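Local coordinates for protein branched-chain-amino-acid aminotransferase (Pseudomonas sp. UW4, PDB 6JIF) that catalyses the reversible, pyridoxal-5'-phosphate-dependent transfer of the amino group between branched-chain amino acids and their 2-oxo acids, at residues L93-R105 and V263-L275. Residues are numbered along the deposited sequence; the frame is centred on the assembly and turned at random.
Sequences LFRPDQNALRMQR and VLPGITRLSLIEL. With PLP (pyridoxal-5'-phosphate), chain D.
The R102 guanidinium carries I267 CD1 on one face, 3.6 Å above its plane, and meets P265 O and the PLP phosphate oxygen O2P along its edge. The R95 guanidinium bears Q98 CG on one face, and the F94 ring has R95 CG over its centre and S271 OG at its edge. This is the phosphate cup of a fold-type IV aminotransferase, built where helix 96-105 crosses the N-terminal end of helix 267-275 at 129°. R102 NH1 donates to both edge partners, with O2P at 2.7 Å; NH1 approaches P265 O from above the carbonyl plane. I267 N also donates to O2P, while T268 N and OG1 hold O1P; the two backbone N-H groups, at the helix N-terminus, probably stabilise the phosphate charge. Y209 and T305 add further bonds to PLP. E79 holds R102 NH2 by a salt bridge and also binds N99 ND2, whose amide abuts I267 CD1.

At the start of helix 96-105 and further along helix 267-275, a bend at chi3 (80°) turns R95 NH1 to S271 OG, 3.0 Å away and in plane, and to E274 OE1 in a salt bridge of 2.9 Å. A leucine in place of R95 would probably leave the E274 carboxylate without its charged mate and S271 OG without this donor. S271 OG donates to I267 O (2.9 Å), and S271 N reaches the same oxygen from the opposite face of the carbonyl plane.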
ATOM      1  N   LEU B  93     -30.200  -3.766   1.468  1.00 15.86           N
ATOM      2  CA  LEU B  93     -28.751  -3.675   1.585  1.00 15.20           C
ATOM      3  C   LEU B  93     -28.168  -5.013   1.124  1.00 18.68           C
ATOM      4  O   LEU B  93     -28.466  -6.045   1.720  1.00 18.16           O
ATOM      5  CB  LEU B  93     -28.413  -3.375   3.048  1.00 20.85           C
ATOM      6  CG  LEU B  93     -26.981  -3.251   3.493  1.00 16.80           C
ATOM      7  CD1 LEU B  93     -26.411  -2.061   2.748  1.00 21.86           C
ATOM      8  CD2 LEU B  93     -26.959  -3.004   4.995  1.00 16.05           C
ATOM      9  N   PHE B  94     -27.280  -5.002   0.122  1.00 14.78           N
ATOM     10  CA  PHE B  94     -26.890  -6.237  -0.582  1.00 14.87           C
ATOM     11  C   PHE B  94     -25.659  -6.903   0.054  1.00 17.99           C
ATOM     12  O   PHE B  94     -24.551  -6.377  -0.045  1.00 16.01           O
ATOM     13  CB  PHE B  94     -26.631  -5.923  -2.068  1.00 15.01           C
ATOM     14  CG  PHE B  94     -26.327  -7.145  -2.906  1.00 15.33           C
ATOM     15  CD1 PHE B  94     -27.339  -8.032  -3.282  1.00 16.00           C
ATOM     16  CD2 PHE B  94     -25.012  -7.415  -3.300  1.00 22.07           C
ATOM     17  CE1 PHE B  94     -27.078  -9.153  -4.060  1.00 16.58           C
ATOM     18  CE2 PHE B  94     -24.729  -8.565  -4.074  1.00 17.26           C
ATOM     19  CZ  PHE B  94     -25.746  -9.413  -4.466  1.00 18.85           C
ATOM     20  N   ARG B  95     -25.860  -8.125   0.645  1.00 16.64           N
ATOM     21  CA  ARG B  95     -24.805  -9.030   1.131  1.00 14.61           C
ATOM     22  C   ARG B  95     -23.781  -8.358   2.048  1.00 14.07           C
ATOM     23  O   ARG B  95     -22.575  -8.614   1.919  1.00 18.14           O
ATOM     24  CB  ARG B  95     -24.107  -9.692  -0.061  1.00 14.72           C
ATOM     25  CG  ARG B  95     -25.133 -10.477  -0.924  1.00 15.45           C
ATOM     26  CD  ARG B  95     -24.442 -11.538  -1.722  1.00 15.81           C
ATOM     27  NE  ARG B  95     -24.146 -12.743  -0.959  1.00 16.89           N
ATOM     28  CZ  ARG B  95     -23.503 -13.799  -1.459  1.00 16.57           C
ATOM     29  NH1 ARG B  95     -23.100 -13.823  -2.748  1.00 16.81           N
ATOM     30  NH2 ARG B  95     -23.348 -14.876  -0.705  1.00 17.08           N
ATOM     31  N   PRO B  96     -24.202  -7.528   2.999  1.00 16.14           N
ATOM     32  CA  PRO B  96     -23.210  -6.876   3.856  1.00 17.03           C
ATOM     33  C   PRO B  96     -22.425  -7.849   4.737  1.00 18.05           C
ATOM     34  O   PRO B  96     -21.298  -7.532   5.139  1.00 16.47           O
ATOM     35  CB  PRO B  96     -24.057  -5.931   4.709  1.00 14.86           C
ATOM     36  CG  PRO B  96     -25.366  -6.547   4.756  1.00 14.61           C
ATOM     37  CD  PRO B  96     -25.588  -7.164   3.385  1.00 14.41           C
ATOM     38  N   ASP B  97     -23.002  -9.008   5.049  1.00 17.55           N
ATOM     39  CA  ASP B  97     -22.263 -10.037   5.762  1.00 18.04           C
ATOM     40  C   ASP B  97     -21.003 -10.435   5.004  1.00 17.40           C
ATOM     41  O   ASP B  97     -19.969 -10.713   5.609  1.00 14.51           O
ATOM     42  CB  ASP B  97     -23.168 -11.236   6.014  1.00 15.72           C
ATOM     43  CG  ASP B  97     -23.572 -11.981   4.730  1.00 19.05           C
ATOM     44  OD1 ASP B  97     -24.091 -11.298   3.791  1.00 22.43           O
ATOM     45  OD2 ASP B  97     -23.475 -13.250   4.719  1.00 18.48           O
ATOM     46  N   GLN B  98     -21.065 -10.488   3.659  1.00 18.12           N
ATOM     47  CA  GLN B  98     -19.855 -10.861   2.895  1.00 16.47           C
ATOM     48  C   GLN B  98     -18.780  -9.788   2.989  1.00 13.34           C
ATOM     49  O   GLN B  98     -17.570 -10.109   3.029  1.00 15.42           O
ATOM     50  CB  GLN B  98     -20.202 -11.136   1.416  1.00 15.52           C
ATOM     51  CG  GLN B  98     -20.999 -12.429   1.232  1.00 20.07           C
ATOM     52  CD  GLN B  98     -20.219 -13.624   1.659  1.00 21.00           C
ATOM     53  OE1 GLN B  98     -19.012 -13.768   1.351  1.00 23.82           O
ATOM     54  NE2 GLN B  98     -20.868 -14.478   2.426  1.00 28.06           N
ATOM     55  N   ASN B  99     -19.185  -8.508   3.004  1.00 12.98           N
ATOM     56  CA  ASN B  99     -18.229  -7.446   3.246  1.00 13.44           C
ATOM     57  C   ASN B  99     -17.595  -7.588   4.615  1.00 15.40           C
ATOM     58  O   ASN B  99     -16.391  -7.381   4.771  1.00 14.68           O
ATOM     59  CB  ASN B  99     -18.920  -6.096   3.168  1.00 13.95           C
ATOM     60  CG  ASN B  99     -19.457  -5.862   1.792  1.00 19.90           C
ATOM     61  OD1 ASN B  99     -20.617  -6.170   1.534  1.00 20.20           O
ATOM     62  ND2 ASN B  99     -18.599  -5.431   0.873  1.00 18.46           N
ATOM     63  N   ALA B 100     -18.412  -7.887   5.623  1.00 16.15           N
ATOM     64  CA  ALA B 100     -17.870  -8.064   6.975  1.00 18.52           C
ATOM     65  C   ALA B 100     -16.816  -9.157   6.999  1.00 21.03           C
ATOM     66  O   ALA B 100     -15.745  -8.975   7.580  1.00 16.33           O
ATOM     67  CB  ALA B 100     -18.962  -8.396   7.988  1.00 14.13           C
ATOM     68  N   LEU B 101     -17.098 -10.295   6.361  1.00 13.53           N
ATOM     69  CA  LEU B 101     -16.140 -11.404   6.369  1.00 13.84           C
ATOM     70  C   LEU B 101     -14.837 -10.995   5.683  1.00 16.11           C
ATOM     71  O   LEU B 101     -13.724 -11.247   6.176  1.00 16.66           O
ATOM     72  CB  LEU B 101     -16.749 -12.640   5.676  1.00 14.37           C
ATOM     73  CG  LEU B 101     -17.876 -13.325   6.479  1.00 26.87           C
ATOM     74  CD1 LEU B 101     -18.832 -14.236   5.626  1.00 25.92           C
ATOM     75  CD2 LEU B 101     -17.325 -14.132   7.681  1.00 22.08           C
ATOM     76  N   ARG B 102     -14.961 -10.355   4.521  1.00 14.86           N
ATOM     77  CA  ARG B 102     -13.757  -9.977   3.810  1.00 13.46           C
ATOM     78  C   ARG B 102     -12.961  -8.951   4.591  1.00 16.24           C
ATOM     79  O   ARG B 102     -11.729  -8.981   4.586  1.00 16.49           O
ATOM     80  CB  ARG B 102     -14.070  -9.446   2.404  1.00 13.51           C
ATOM     81  CG  ARG B 102     -12.761  -9.237   1.609  1.00 14.14           C
ATOM     82  CD  ARG B 102     -13.126  -9.019   0.083  1.00 12.79           C
ATOM     83  NE  ARG B 102     -13.947  -7.799  -0.055  1.00 13.57           N
ATOM     84  CZ  ARG B 102     -14.638  -7.470  -1.147  1.00 17.98           C
ATOM     85  NH1 ARG B 102     -14.618  -8.289  -2.169  1.00 19.47           N
ATOM     86  NH2 ARG B 102     -15.321  -6.321  -1.206  1.00 15.91           N
ATOM     87  N   MET B 103     -13.635  -8.008   5.236  1.00 13.56           N
ATOM     88  CA  MET B 103     -12.865  -7.026   5.964  1.00 16.52           C
ATOM     89  C   MET B 103     -12.185  -7.662   7.167  1.00 18.21           C
ATOM     90  O   MET B 103     -11.107  -7.225   7.555  1.00 15.42           O
ATOM     91  CB  MET B 103     -13.743  -5.848   6.384  1.00 13.98           C
ATOM     92  CG  MET B 103     -12.923  -4.551   6.528  1.00 16.54           C
ATOM     93  SD  MET B 103     -13.885  -3.083   6.980  1.00 19.83           S
ATOM     94  CE  MET B 103     -14.171  -3.558   8.696  1.00 15.89           C
ATOM     95  N   GLN B 104     -12.817  -8.660   7.789  1.00 18.68           N
ATOM     96  CA  GLN B 104     -12.116  -9.380   8.853  1.00 13.34           C
ATOM     97  C   GLN B 104     -10.815  -9.973   8.324  1.00 21.13           C
ATOM     98  O   GLN B 104      -9.770  -9.898   8.987  1.00 14.61           O
ATOM     99  CB  GLN B 104     -13.033 -10.446   9.456  1.00 18.13           C
ATOM    100  CG  GLN B 104     -14.247  -9.843  10.189  1.00 15.92           C
ATOM    101  CD  GLN B 104     -15.469 -10.730  10.286  1.00 19.91           C
ATOM    102  OE1 GLN B 104     -15.459 -11.922   9.901  1.00 18.66           O
ATOM    103  NE2 GLN B 104     -16.544 -10.160  10.827  1.00 18.96           N
ATOM    104  N   ARG B 105     -10.844 -10.518   7.098  1.00 14.03           N
ATOM    105  CA  ARG B 105      -9.611 -11.090   6.584  1.00 13.89           C
ATOM    106  C   ARG B 105      -8.599  -9.985   6.231  1.00 15.19           C
ATOM    107  O   ARG B 105      -7.401 -10.172   6.448  1.00 14.61           O
ATOM    108  CB  ARG B 105      -9.930 -12.000   5.397  1.00 14.43           C
ATOM    109  CG  ARG B 105     -11.078 -12.993   5.718  1.00 19.39           C
ATOM    110  CD  ARG B 105     -11.162 -14.112   4.686  1.00 24.71           C
ATOM    111  NE  ARG B 105     -11.268 -13.575   3.325  1.00 29.29           N
ATOM    112  CZ  ARG B 105     -12.439 -13.384   2.702  1.00 32.82           C
ATOM    113  NH1 ARG B 105     -13.579 -13.701   3.314  1.00 34.49           N
ATOM    114  NH2 ARG B 105     -12.481 -12.864   1.488  1.00 19.12           N
ATOM    115  N   VAL B 263      -5.576 -13.112  -6.551  1.00 16.38           N
ATOM    116  CA  VAL B 263      -6.851 -12.523  -6.990  1.00 15.95           C
ATOM    117  C   VAL B 263      -7.681 -12.047  -5.797  1.00 18.79           C
ATOM    118  O   VAL B 263      -7.879 -12.763  -4.810  1.00 17.01           O
ATOM    119  CB  VAL B 263      -7.629 -13.555  -7.831  1.00 12.71           C
ATOM    120  CG1 VAL B 263      -9.034 -13.063  -8.210  1.00 14.33           C
ATOM    121  CG2 VAL B 263      -6.877 -13.915  -9.110  1.00 24.53           C
ATOM    122  N   LEU B 264      -8.271 -10.871  -5.927  1.00 16.96           N
ATOM    123  CA  LEU B 264      -9.184 -10.358  -4.905  1.00 20.71           C
ATOM    124  C   LEU B 264     -10.514 -11.101  -4.965  1.00 16.97           C
ATOM    125  O   LEU B 264     -11.165 -11.113  -6.022  1.00 14.88           O
ATOM    126  CB  LEU B 264      -9.392  -8.855  -5.120  1.00 19.82           C
ATOM    127  CG  LEU B 264      -9.996  -8.001  -3.995  1.00 19.12           C
ATOM    128  CD1 LEU B 264     -11.441  -8.299  -3.833  1.00 18.58           C
ATOM    129  CD2 LEU B 264      -9.339  -8.136  -2.631  1.00 19.84           C
ATOM    130  N   PRO B 265     -10.947 -11.757  -3.890  1.00 13.78           N
ATOM    131  CA  PRO B 265     -12.182 -12.545  -3.969  1.00 17.33           C
ATOM    132  C   PRO B 265     -13.420 -11.660  -3.917  1.00 14.72           C
ATOM    133  O   PRO B 265     -13.841 -11.256  -2.837  1.00 14.45           O
ATOM    134  CB  PRO B 265     -12.109 -13.470  -2.737  1.00 19.41           C
ATOM    135  CG  PRO B 265     -11.069 -12.842  -1.873  1.00 20.60           C
ATOM    136  CD  PRO B 265     -10.142 -12.072  -2.697  1.00 18.14           C
ATOM    137  N   GLY B 266     -13.942 -11.277  -5.080  1.00 13.64           N
ATOM    138  CA  GLY B 266     -14.994 -10.281  -5.109  1.00 17.27           C
ATOM    139  C   GLY B 266     -16.335 -10.856  -4.716  1.00 16.09           C
ATOM    140  O   GLY B 266     -16.615 -12.038  -4.940  1.00 13.78           O
ATOM    141  N   ILE B 267     -17.161  -9.997  -4.112  1.00 14.01           N
ATOM    142  CA  ILE B 267     -18.539 -10.384  -3.744  1.00 13.50           C
ATOM    143  C   ILE B 267     -19.469 -10.405  -4.969  1.00 15.70           C
ATOM    144  O   ILE B 267     -20.351 -11.255  -5.071  1.00 13.88           O
ATOM    145  CB  ILE B 267     -19.046  -9.421  -2.659  1.00 15.35           C
ATOM    146  CG1 ILE B 267     -18.158  -9.572  -1.387  1.00 20.54           C
ATOM    147  CG2 ILE B 267     -20.517  -9.702  -2.250  1.00 14.33           C
ATOM    148  CD1 ILE B 267     -18.299  -8.392  -0.448  1.00 23.88           C
ATOM    149  N   THR B 268     -19.272  -9.494  -5.921  1.00 16.86           N
ATOM    150  CA  THR B 268     -20.039  -9.587  -7.161  1.00 15.50           C
ATOM    151  C   THR B 268     -19.712 -10.877  -7.870  1.00 15.06           C
ATOM    152  O   THR B 268     -20.616 -11.594  -8.295  1.00 13.28           O
ATOM    153  CB  THR B 268     -19.768  -8.374  -8.042  1.00 13.40           C
ATOM    154  OG1 THR B 268     -19.816  -7.182  -7.230  1.00 15.32           O
ATOM    155  CG2 THR B 268     -20.794  -8.279  -9.248  1.00 15.68           C
ATOM    156  N   ARG B 269     -18.425 -11.241  -7.939  1.00 16.24           N
ATOM    157  CA  ARG B 269     -18.056 -12.510  -8.554  1.00 16.18           C
ATOM    158  C   ARG B 269     -18.715 -13.694  -7.857  1.00 15.97           C
ATOM    159  O   ARG B 269     -19.228 -14.611  -8.507  1.00 15.55           O
ATOM    160  CB  ARG B 269     -16.529 -12.670  -8.535  1.00 13.42           C
ATOM    161  CG  ARG B 269     -16.081 -14.018  -9.059  1.00 16.53           C
ATOM    162  CD  ARG B 269     -14.544 -14.180  -8.830  1.00 19.19           C
ATOM    163  NE  ARG B 269     -14.269 -14.685  -7.493  1.00 22.39           N
ATOM    164  CZ  ARG B 269     -13.052 -14.849  -6.975  1.00 28.29           C
ATOM    165  NH1 ARG B 269     -11.961 -14.539  -7.677  1.00 23.49           N
ATOM    166  NH2 ARG B 269     -12.913 -15.334  -5.750  1.00 28.26           N
ATOM    167  N   LEU B 270     -18.657 -13.718  -6.526  1.00 12.91           N
ATOM    168  CA  LEU B 270     -19.302 -14.783  -5.771  1.00 14.08           C
ATOM    169  C   LEU B 270     -20.798 -14.841  -6.057  1.00 17.64           C
ATOM    170  O   LEU B 270     -21.374 -15.928  -6.187  1.00 15.59           O
ATOM    171  CB  LEU B 270     -19.055 -14.545  -4.283  1.00 14.08           C
ATOM    172  CG  LEU B 270     -19.699 -15.583  -3.362  1.00 19.48           C
ATOM    173  CD1 LEU B 270     -18.917 -16.875  -3.524  1.00 20.17           C
ATOM    174  CD2 LEU B 270     -19.647 -15.138  -1.869  1.00 23.39           C
ATOM    175  N   SER B 271     -21.433 -13.670  -6.141  1.00 13.87           N
ATOM    176  CA  SER B 271     -22.855 -13.603  -6.414  1.00 15.26           C
ATOM    177  C   SER B 271     -23.175 -14.141  -7.796  1.00 15.01           C
ATOM    178  O   SER B 271     -24.168 -14.853  -7.984  1.00 15.21           O
ATOM    179  CB  SER B 271     -23.327 -12.154  -6.243  1.00 15.83           C
ATOM    180  OG  SER B 271     -23.190 -11.746  -4.866  1.00 14.72           O
ATOM    181  N   LEU B 272     -22.388 -13.742  -8.805  1.00 12.52           N
ATOM    182  CA  LEU B 272     -22.602 -14.257 -10.160  1.00 13.22           C
ATOM    183  C   LEU B 272     -22.362 -15.762 -10.213  1.00 16.83           C
ATOM    184  O   LEU B 272     -23.087 -16.485 -10.903  1.00 15.84           O
ATOM    185  CB  LEU B 272     -21.675 -13.516 -11.146  1.00 12.16           C
ATOM    186  CG  LEU B 272     -22.002 -12.030 -11.353  1.00 15.78           C
ATOM    187  CD1 LEU B 272     -21.002 -11.329 -12.262  1.00 18.09           C
ATOM    188  CD2 LEU B 272     -23.425 -11.929 -11.972  1.00 16.43           C
ATOM    189  N   ILE B 273     -21.346 -16.267  -9.501  1.00 14.59           N
ATOM    190  CA  ILE B 273     -21.113 -17.716  -9.484  1.00 17.71           C
ATOM    191  C   ILE B 273     -22.328 -18.432  -8.924  1.00 17.54           C
ATOM    192  O   ILE B 273     -22.795 -19.432  -9.486  1.00 14.24           O
ATOM    193  CB  ILE B 273     -19.818 -18.063  -8.719  1.00 16.22           C
ATOM    194  CG1 ILE B 273     -18.595 -17.659  -9.555  1.00 17.76           C
ATOM    195  CG2 ILE B 273     -19.750 -19.565  -8.362  1.00 16.10           C
ATOM    196  CD1 ILE B 273     -17.267 -17.654  -8.801  1.00 16.63           C
ATOM    197  N   GLU B 274     -22.870 -17.915  -7.809  1.00 18.75           N
ATOM    198  CA  GLU B 274     -24.017 -18.559  -7.170  1.00 15.20           C
ATOM    199  C   GLU B 274     -25.271 -18.444  -8.034  1.00 17.40           C
ATOM    200  O   GLU B 274     -26.039 -19.403  -8.146  1.00 16.73           O
ATOM    201  CB  GLU B 274     -24.220 -17.969  -5.766  1.00 15.00           C
ATOM    202  CG  GLU B 274     -23.112 -18.574  -4.828  1.00 19.41           C
ATOM    203  CD  GLU B 274     -22.855 -17.944  -3.438  1.00 25.59           C
ATOM    204  OE1 GLU B 274     -23.054 -16.736  -3.207  1.00 26.39           O
ATOM    205  OE2 GLU B 274     -22.341 -18.709  -2.571  1.00 30.73           O
ATOM    206  N   LEU B 275     -25.491 -17.293  -8.685  1.00 15.49           N
ATOM    207  CA  LEU B 275     -26.686 -17.173  -9.518  1.00 18.60           C
ATOM    208  C   LEU B 275     -26.549 -18.029 -10.764  1.00 17.76           C
ATOM    209  O   LEU B 275     -27.509 -18.654 -11.193  1.00 18.45           O
ATOM    210  CB  LEU B 275     -26.959 -15.720  -9.903  1.00 15.19           C
ATOM    211  CG  LEU B 275     -27.395 -14.835  -8.730  1.00 18.24           C
ATOM    212  CD1 LEU B 275     -27.305 -13.378  -9.192  1.00 20.23           C
ATOM    213  CD2 LEU B 275     -28.816 -15.187  -8.229  1.00 17.16           C
TER
HETATM  214  N1  PLP D 401     -10.921  -6.943  -8.020  1.00 18.12           N
HETATM  215  C2  PLP D 401     -10.197  -6.059  -7.277  1.00 21.86           C
HETATM  216  C2A PLP D 401      -8.727  -5.995  -7.549  1.00 21.89           C
HETATM  217  C3  PLP D 401     -10.806  -5.306  -6.273  1.00 26.89           C
HETATM  218  O3  PLP D 401     -10.047  -4.465  -5.501  1.00 27.39           O
HETATM  219  C4  PLP D 401     -12.204  -5.423  -6.057  1.00 26.24           C
HETATM  220  C4A PLP D 401     -12.874  -4.781  -4.856  1.00 21.50           C
HETATM  221  C5  PLP D 401     -12.904  -6.335  -6.871  1.00 21.81           C
HETATM  222  C6  PLP D 401     -12.247  -7.074  -7.809  1.00 23.87           C
HETATM  223  C5A PLP D 401     -14.387  -6.534  -6.836  1.00 22.42           C
HETATM  224  O4P PLP D 401     -14.819  -6.850  -5.567  1.00 20.87           O
HETATM  225  P   PLP D 401     -16.367  -6.669  -5.224  1.00 18.33           P
HETATM  226  O1P PLP D 401     -17.201  -7.439  -6.218  1.00 17.61           O
HETATM  227  O2P PLP D 401     -16.452  -7.309  -3.830  1.00 15.20           O
HETATM  228  O3P PLP D 401     -16.780  -5.201  -5.254  1.00 20.47           O
HETATM  229  O   HOH W   1     -14.578 -12.399  -0.372  1.00 17.31           O